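Local coordinates for thioesterase domain-containing protein (Pseudomonas aeruginosa, PDB 3F1T) that probably acts as a hotdog-fold thioesterase, perhaps hydrolysing acyl-CoA substrates such as 1,4-dihydroxy-2-naphthoyl-CoA, at residues Pro5-Leu17 / Thr65-Glu79. Numbering follows the deposited sequence.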
ATOM      1  N   PRO B   5       6.415   9.925  31.169  1.00 34.63           N
ATOM      2  CA  PRO B   5       7.477   8.966  30.917  1.00 30.95           C
ATOM      3  C   PRO B   5       7.507   8.596  29.439  1.00 27.74           C
ATOM      4  O   PRO B   5       8.582   8.484  28.854  1.00 28.57           O
ATOM      5  CB  PRO B   5       7.077   7.743  31.764  1.00 32.66           C
ATOM      6  CG  PRO B   5       5.966   8.201  32.646  1.00 34.73           C
ATOM      7  CD  PRO B   5       5.294   9.312  31.901  1.00 35.48           C
ATOM      8  N   LEU B   6       6.341   8.484  28.818  1.00 24.85           N
ATOM      9  CA  LEU B   6       6.283   8.096  27.414  1.00 24.39           C
ATOM     10  C   LEU B   6       6.724   9.242  26.508  1.00 21.86           C
ATOM     11  O   LEU B   6       7.354   9.023  25.479  1.00 24.24           O
ATOM     12  CB  LEU B   6       4.889   7.601  27.034  1.00 23.17           C
ATOM     13  CG  LEU B   6       4.516   6.184  27.462  1.00 28.44           C
ATOM     14  CD1 LEU B   6       3.135   5.833  26.934  1.00 24.59           C
ATOM     15  CD2 LEU B   6       5.549   5.156  27.009  1.00 22.79           C
ATOM     16  N   LEU B   7       6.489  10.466  26.968  1.00 22.79           N
ATOM     17  CA  LEU B   7       6.896  11.670  26.256  1.00 20.54           C
ATOM     18  C   LEU B   7       8.407  11.820  26.285  1.00 21.22           C
ATOM     19  O   LEU B   7       9.022  12.169  25.282  1.00 20.94           O
ATOM     20  CB  LEU B   7       6.244  12.896  26.889  1.00 19.37           C
ATOM     21  CG  LEU B   7       6.440  14.219  26.154  1.00 19.64           C
ATOM     22  CD1 LEU B   7       5.889  14.158  24.739  1.00 17.72           C
ATOM     23  CD2 LEU B   7       5.778  15.313  26.923  1.00 17.40           C
ATOM     24  N   GLU B   8       8.996  11.566  27.448  1.00 19.17           N
ATOM     25  CA  GLU B   8      10.434  11.630  27.614  1.00 19.48           C
ATOM     26  C   GLU B   8      11.101  10.641  26.678  1.00 18.99           C
ATOM     27  O   GLU B   8      12.066  10.974  25.981  1.00 17.08           O
ATOM     28  CB  GLU B   8      10.818  11.311  29.057  1.00 20.41           C
ATOM     29  CG  GLU B   8      10.236  12.257  30.077  1.00 29.01           C
ATOM     30  CD  GLU B   8      10.472  13.706  29.698  1.00 41.01           C
ATOM     31  OE1 GLU B   8      11.627  14.039  29.323  1.00 42.70           O
ATOM     32  OE2 GLU B   8       9.486  14.474  29.661  1.00 39.32           O
ATOM     33  N   ARG B   9      10.598   9.409  26.694  1.00 19.76           N
ATOM     34  CA  ARG B   9      11.089   8.387  25.791  1.00 19.93           C
ATOM     35  C   ARG B   9      10.947   8.797  24.335  1.00 17.73           C
ATOM     36  O   ARG B   9      11.865   8.611  23.552  1.00 17.01           O
ATOM     37  CB  ARG B   9      10.385   7.053  26.031  1.00 21.19           C
ATOM     38  CG  ARG B   9      11.150   5.863  25.470  1.00 24.67           C
ATOM     39  CD  ARG B   9      10.279   4.624  25.451  1.00 27.35           C
ATOM     40  NE  ARG B   9      10.228   3.992  26.763  1.00 30.71           N
ATOM     41  CZ  ARG B   9       9.463   2.944  27.053  1.00 35.29           C
ATOM     42  NH1 ARG B   9       8.687   2.402  26.112  1.00 34.03           N
ATOM     43  NH2 ARG B   9       9.500   2.422  28.271  1.00 29.60           N
ATOM     44  N   ALA B  10       9.745   9.212  23.947  1.00 17.95           N
ATOM     45  CA  ALA B  10       9.502   9.596  22.559  1.00 16.32           C
ATOM     46  C   ALA B  10      10.488  10.663  22.142  1.00 16.33           C
ATOM     47  O   ALA B  10      10.987  10.650  21.009  1.00 20.04           O
ATOM     48  CB  ALA B  10       8.057  10.092  22.372  1.00 16.19           C
ATOM     49  N   ARG B  11      10.779  11.595  23.048  1.00 18.30           N
ATOM     50  CA  ARG B  11      11.680  12.711  22.723  1.00 20.00           C
ATOM     51  C   ARG B  11      13.132  12.283  22.563  1.00 20.75           C
ATOM     52  O   ARG B  11      13.849  12.796  21.695  1.00 20.46           O
ATOM     53  CB  ARG B  11      11.563  13.837  23.749  1.00 17.92           C
ATOM     54  CG  ARG B  11      10.378  14.754  23.469  1.00 17.64           C
ATOM     55  CD  ARG B  11      10.161  15.802  24.537  1.00 12.42           C
ATOM     56  NE  ARG B  11       9.106  16.714  24.103  1.00 19.03           N
ATOM     57  CZ  ARG B  11       8.325  17.403  24.925  1.00 18.85           C
ATOM     58  NH1 ARG B  11       8.602  17.437  26.230  1.00 15.96           N
ATOM     59  NH2 ARG B  11       7.317  18.114  24.426  1.00 17.38           N
ATOM     60  N   ARG B  12      13.603  11.464  23.501  1.00 21.16           N
ATOM     61  CA  ARG B  12      14.916  10.825  23.394  1.00 19.41           C
ATOM     62  C   ARG B  12      15.047  10.019  22.097  1.00 21.01           C
ATOM     63  O   ARG B  12      16.048  10.121  21.380  1.00 22.76           O
ATOM     64  CB  ARG B  12      15.134   9.915  24.604  1.00 20.04           C
ATOM     65  CG  ARG B  12      16.564   9.450  24.782  1.00 20.62           C
ATOM     66  CD  ARG B  12      16.895   9.221  26.245  1.00 22.96           C
ATOM     67  NE  ARG B  12      15.935   8.346  26.921  1.00 23.29           N
ATOM     68  CZ  ARG B  12      16.130   7.050  27.158  1.00 26.60           C
ATOM     69  NH1 ARG B  12      17.191   6.425  26.650  1.00 21.46           N
ATOM     70  NH2 ARG B  12      15.239   6.364  27.868  1.00 23.48           N
ATOM     71  N   PHE B  13      14.027   9.222  21.802  1.00 19.22           N
ATOM     72  CA  PHE B  13      13.914   8.510  20.533  1.00 19.63           C
ATOM     73  C   PHE B  13      14.105   9.440  19.325  1.00 20.10           C
ATOM     74  O   PHE B  13      14.977   9.206  18.491  1.00 20.85           O
ATOM     75  CB  PHE B  13      12.552   7.809  20.485  1.00 18.30           C
ATOM     76  CG  PHE B  13      12.440   6.719  19.444  1.00 21.54           C
ATOM     77  CD1 PHE B  13      13.014   6.870  18.192  1.00 18.97           C
ATOM     78  CD2 PHE B  13      11.512   5.701  19.615  1.00 20.38           C
ATOM     79  CE1 PHE B  13      12.710   5.987  17.145  1.00 21.50           C
ATOM     80  CE2 PHE B  13      11.271   4.770  18.614  1.00 19.32           C
ATOM     81  CZ  PHE B  13      11.904   4.893  17.383  1.00 21.58           C
ATOM     82  N   LEU B  14      13.330  10.522  19.264  1.00 19.26           N
ATOM     83  CA  LEU B  14      13.412  11.485  18.161  1.00 20.77           C
ATOM     84  C   LEU B  14      14.814  12.098  17.996  1.00 21.96           C
ATOM     85  O   LEU B  14      15.275  12.342  16.876  1.00 21.89           O
ATOM     86  CB  LEU B  14      12.363  12.589  18.340  1.00 18.94           C
ATOM     87  CG  LEU B  14      12.225  13.710  17.300  1.00 18.71           C
ATOM     88  CD1 LEU B  14      12.147  13.162  15.889  1.00 17.34           C
ATOM     89  CD2 LEU B  14      11.006  14.582  17.619  1.00 14.06           C
ATOM     90  N   SER B  15      15.474  12.368  19.121  1.00 24.17           N
ATOM     91  CA  SER B  15      16.806  12.975  19.111  1.00 24.25           C
ATOM     92  C   SER B  15      17.877  12.103  18.460  1.00 23.60           C
ATOM     93  O   SER B  15      18.907  12.610  18.014  1.00 26.61           O
ATOM     94  CB  SER B  15      17.230  13.359  20.527  1.00 21.38           C
ATOM     95  OG  SER B  15      17.472  12.203  21.293  1.00 24.58           O
ATOM     96  N   ALA B  16      17.641  10.798  18.390  1.00 24.94           N
ATOM     97  CA  ALA B  16      18.592   9.903  17.738  1.00 23.30           C
ATOM     98  C   ALA B  16      18.497   9.973  16.207  1.00 27.64           C
ATOM     99  O   ALA B  16      19.369   9.463  15.497  1.00 24.39           O
ATOM    100  CB  ALA B  16      18.395   8.492  18.211  1.00 22.92           C
ATOM    101  N   LEU B  17      17.407  10.547  15.699  1.00 27.99           N
ATOM    102  CA  LEU B  17      17.140  10.515  14.263  1.00 30.85           C
ATOM    103  C   LEU B  17      17.782  11.721  13.598  1.00 32.32           C
ATOM    104  O   LEU B  17      17.097  12.673  13.228  1.00 33.59           O
ATOM    105  CB  LEU B  17      15.638  10.507  14.001  1.00 28.46           C
ATOM    106  CG  LEU B  17      14.945   9.145  14.081  1.00 30.83           C
ATOM    107  CD1 LEU B  17      15.794   8.114  14.793  1.00 29.33           C
ATOM    108  CD2 LEU B  17      13.599   9.262  14.742  1.00 21.26           C
ATOM    109  N   THR B  65       8.301   8.728  10.726  1.00 20.67           N
ATOM    110  CA  THR B  65       8.823   8.966  12.087  1.00 18.40           C
ATOM    111  C   THR B  65       7.748   8.858  13.170  1.00 19.02           C
ATOM    112  O   THR B  65       7.947   8.220  14.204  1.00 19.96           O
ATOM    113  CB  THR B  65       9.455  10.358  12.205  1.00 19.03           C
ATOM    114  OG1 THR B  65      10.507  10.488  11.243  1.00 23.19           O
ATOM    115  CG2 THR B  65      10.016  10.584  13.609  1.00 21.12           C
ATOM    116  N   THR B  66       6.614   9.500  12.946  1.00 18.80           N
ATOM    117  CA  THR B  66       5.500   9.396  13.879  1.00 18.82           C
ATOM    118  C   THR B  66       5.086   7.945  14.147  1.00 17.25           C
ATOM    119  O   THR B  66       4.853   7.570  15.295  1.00 18.89           O
ATOM    120  CB  THR B  66       4.286  10.244  13.404  1.00 17.74           C
ATOM    121  OG1 THR B  66       4.656  11.625  13.371  1.00 21.37           O
ATOM    122  CG2 THR B  66       3.118  10.095  14.348  1.00 15.46           C
ATOM    123  N   CYS B  67       4.812   7.177  13.091  1.00 18.77           N
ATOM    124  CA  CYS B  67       4.467   5.754  13.250  1.00 17.19           C
ATOM    125  C   CYS B  67       5.549   4.951  13.973  1.00 18.58           C
ATOM    126  O   CYS B  67       5.268   4.173  14.884  1.00 17.12           O
ATOM    127  CB  CYS B  67       4.177   5.111  11.892  1.00 20.04           C
ATOM    128  SG  CYS B  67       2.719   5.766  11.041  1.00 18.27           S
ATOM    129  N   GLY B  68       6.794   5.116  13.545  1.00 19.71           N
ATOM    130  CA  GLY B  68       7.906   4.457  14.229  1.00 19.40           C
ATOM    131  C   GLY B  68       7.904   4.742  15.716  1.00 20.33           C
ATOM    132  O   GLY B  68       8.012   3.823  16.550  1.00 21.41           O
ATOM    133  N   ILE B  69       7.775   6.016  16.074  1.00 18.26           N
ATOM    134  CA  ILE B  69       7.948   6.385  17.471  1.00 18.54           C
ATOM    135  C   ILE B  69       6.733   6.032  18.323  1.00 18.52           C
ATOM    136  O   ILE B  69       6.829   5.885  19.541  1.00 20.51           O
ATOM    137  CB  ILE B  69       8.307   7.871  17.606  1.00 19.68           C
ATOM    138  CG1 ILE B  69       9.695   8.125  17.012  1.00 14.82           C
ATOM    139  CG2 ILE B  69       8.290   8.287  19.065  1.00 15.38           C
ATOM    140  CD1 ILE B  69      10.165   9.563  17.179  1.00 17.31           C
ATOM    141  N   SER B  70       5.584   5.894  17.680  1.00 17.86           N
ATOM    142  CA  SER B  70       4.355   5.544  18.386  1.00 18.17           C
ATOM    143  C   SER B  70       4.398   4.143  18.970  1.00 18.95           C
ATOM    144  O   SER B  70       3.627   3.824  19.876  1.00 18.67           O
ATOM    145  CB  SER B  70       3.139   5.693  17.464  1.00 16.46           C
ATOM    146  OG  SER B  70       3.042   4.597  16.575  1.00 17.90           O
ATOM    147  N   THR B  71       5.391   3.356  18.564  1.00 20.43           N
ATOM    148  CA  THR B  71       5.624   2.056  19.194  1.00 19.63           C
ATOM    149  C   THR B  71       5.949   2.199  20.677  1.00 20.84           C
ATOM    150  O   THR B  71       5.781   1.248  21.432  1.00 21.33           O
ATOM    151  CB  THR B  71       6.763   1.269  18.507  1.00 17.29           C
ATOM    152  OG1 THR B  71       7.979   2.023  18.579  1.00 22.22           O
ATOM    153  CG2 THR B  71       6.437   1.018  17.055  1.00 17.59           C
ATOM    154  N   VAL B  72       6.436   3.375  21.093  1.00 23.53           N
ATOM    155  CA  VAL B  72       6.788   3.594  22.494  1.00 21.34           C
ATOM    156  C   VAL B  72       5.536   3.447  23.339  1.00 23.36           C
ATOM    157  O   VAL B  72       5.606   3.099  24.522  1.00 23.86           O
ATOM    158  CB  VAL B  72       7.451   4.975  22.769  1.00 21.25           C
ATOM    159  CG1 VAL B  72       8.718   5.168  21.936  1.00 18.76           C
ATOM    160  CG2 VAL B  72       6.458   6.133  22.558  1.00 24.33           C
ATOM    161  N   CYS B  73       4.384   3.613  22.702  1.00 23.45           N
ATOM    162  CA  CYS B  73       3.132   3.637  23.431  1.00 26.01           C
ATOM    163  C   CYS B  73       2.766   2.251  23.893  1.00 27.22           C
ATOM    164  O   CYS B  73       1.857   2.097  24.694  1.00 27.66           O
ATOM    165  CB  CYS B  73       2.006   4.198  22.574  1.00 25.67           C
ATOM    166  SG  CYS B  73       2.281   5.908  22.067  1.00 32.76           S
ATOM    167  N   VAL B  74       3.360   1.232  23.272  1.00 27.59           N
ATOM    168  CA  VAL B  74       2.994  -0.140  23.596  1.00 26.78           C
ATOM    169  C   VAL B  74       4.130  -0.994  24.130  1.00 25.54           C
ATOM    170  O   VAL B  74       3.905  -2.121  24.547  1.00 27.48           O
ATOM    171  CB  VAL B  74       2.332  -0.872  22.417  1.00 25.08           C
ATOM    172  CG1 VAL B  74       0.990  -0.237  22.088  1.00 25.40           C
ATOM    173  CG2 VAL B  74       3.261  -0.900  21.200  1.00 28.38           C
ATOM    174  N   LEU B  75       5.359  -0.532  23.968  1.00 25.73           N
ATOM    175  CA  LEU B  75       6.500  -1.315  24.398  1.00 24.30           C
ATOM    176  C   LEU B  75       6.883  -0.950  25.814  1.00 25.41           C
ATOM    177  O   LEU B  75       6.849   0.223  26.186  1.00 22.79           O
ATOM    178  CB  LEU B  75       7.677  -1.113  23.452  1.00 23.95           C
ATOM    179  CG  LEU B  75       7.407  -1.621  22.038  1.00 24.22           C
ATOM    180  CD1 LEU B  75       8.628  -1.448  21.161  1.00 19.10           C
ATOM    181  CD2 LEU B  75       6.983  -3.090  22.092  1.00 26.15           C
ATOM    182  N   PRO B  76       7.150  -1.972  26.642  1.00 26.18           N
ATOM    183  CA  PRO B  76       7.604  -1.747  28.008  1.00 26.75           C
ATOM    184  C   PRO B  76       9.003  -1.136  28.068  1.00 27.56           C
ATOM    185  O   PRO B  76       9.245  -0.219  28.853  1.00 30.24           O
ATOM    186  CB  PRO B  76       7.582  -3.154  28.631  1.00 28.52           C
ATOM    187  CG  PRO B  76       7.605  -4.107  27.468  1.00 28.08           C
ATOM    188  CD  PRO B  76       6.879  -3.394  26.362  1.00 27.17           C
ATOM    189  N   ASP B  77       9.879  -1.543  27.161  1.00 26.95           N
ATOM    190  CA  ASP B  77      11.233  -1.011  27.150  1.00 27.76           C
ATOM    191  C   ASP B  77      11.484  -0.118  25.950  1.00 25.84           C
ATOM    192  O   ASP B  77      10.856  -0.275  24.913  1.00 26.45           O
ATOM    193  CB  ASP B  77      12.243  -2.150  27.180  1.00 28.09           C
ATOM    194  CG  ASP B  77      11.957  -3.129  28.282  1.00 34.24           C
ATOM    195  OD1 ASP B  77      11.975  -2.706  29.462  1.00 42.92           O
ATOM    196  OD2 ASP B  77      11.548  -4.271  27.963  1.00 40.95           O
ATOM    197  N   PHE B  78      12.367   0.858  26.120  1.00 26.20           N
ATOM    198  CA  PHE B  78      12.819   1.676  25.007  1.00 22.23           C
ATOM    199  C   PHE B  78      13.506   0.796  23.974  1.00 24.76           C
ATOM    200  O   PHE B  78      14.441   0.052  24.289  1.00 22.92           O
ATOM    201  CB  PHE B  78      13.765   2.780  25.496  1.00 22.18           C
ATOM    202  CG  PHE B  78      14.300   3.659  24.391  1.00 23.33           C
ATOM    203  CD1 PHE B  78      13.506   3.996  23.307  1.00 28.57           C
ATOM    204  CD2 PHE B  78      15.587   4.154  24.441  1.00 24.73           C
ATOM    205  CE1 PHE B  78      14.026   4.747  22.252  1.00 24.95           C
ATOM    206  CE2 PHE B  78      16.066   5.009  23.452  1.00 24.03           C
ATOM    207  CZ  PHE B  78      15.285   5.304  22.358  1.00 22.53           C
ATOM    208  N   GLU B  79      13.017   0.864  22.740  1.00 24.56           N
ATOM    209  CA  GLU B  79      13.752   0.314  21.617  1.00 24.98           C
ATOM    210  C   GLU B  79      13.361   0.991  20.309  1.00 26.34           C
ATOM    211  O   GLU B  79      12.304   1.626  20.206  1.00 25.08           O
ATOM    212  CB  GLU B  79      13.545  -1.198  21.533  1.00 28.28           C
ATOM    213  CG  GLU B  79      12.103  -1.621  21.372  1.00 27.44           C
ATOM    214  CD  GLU B  79      11.946  -3.116  21.185  1.00 27.61           C
ATOM    215  OE1 GLU B  79      12.247  -3.614  20.079  1.00 27.71           O
ATOM    216  OE2 GLU B  79      11.475  -3.785  22.129  1.00 28.32           O
TER
HETATM  217  O   HOH W   1       9.870   1.756  23.270  1.00 20.71           O
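R9 reaches from helix 4-15 into the loop that follows helix 56-70 and supplies the two direct hydrogen bonds between 5-17 and 65-79. Its NH1 donates to L75 O at 2.9 Å, fairly straight at 162° and in the guanidinium plane, although it meets that carbonyl from above its plane. NH2 gives a more bent bond to P76 O, 2.7 Å long. A weak third link runs from NH1 to water 1, which donates to D77 O at 2.8 Å. The bend at chi3 (-81°) turns the guanidinium into this row of carbonyls, with F78 N over the centre of one face.

Next to this polar end the packing is largely apolar. V72 CG1 touches both R9 CD and F13 CD2, and I69 CG1 sits 3.6 Å above the centroid of the F13 ring, a CH-pi contact. F78 brings CE1 to 3.8 Å from F13 CD2, the two ring planes 54° apart, and its CE2 lies over one face of the R12 guanidinium. I69 CG2 packs on A10 CB. Two buried hydroxyls find backbone acceptors nearby: T65 OG1 bonds T61 O a turn earlier, and T71 OG1, in the 3-10 turn, donates to G68 O.

L35 of strand 34-39 touches A10 and I69, joining the N-terminal helix, central hotdog helix and sheet. With backbone carbonyls as R9's direct acceptors, the polar grip probably depends mainly on the loop's path.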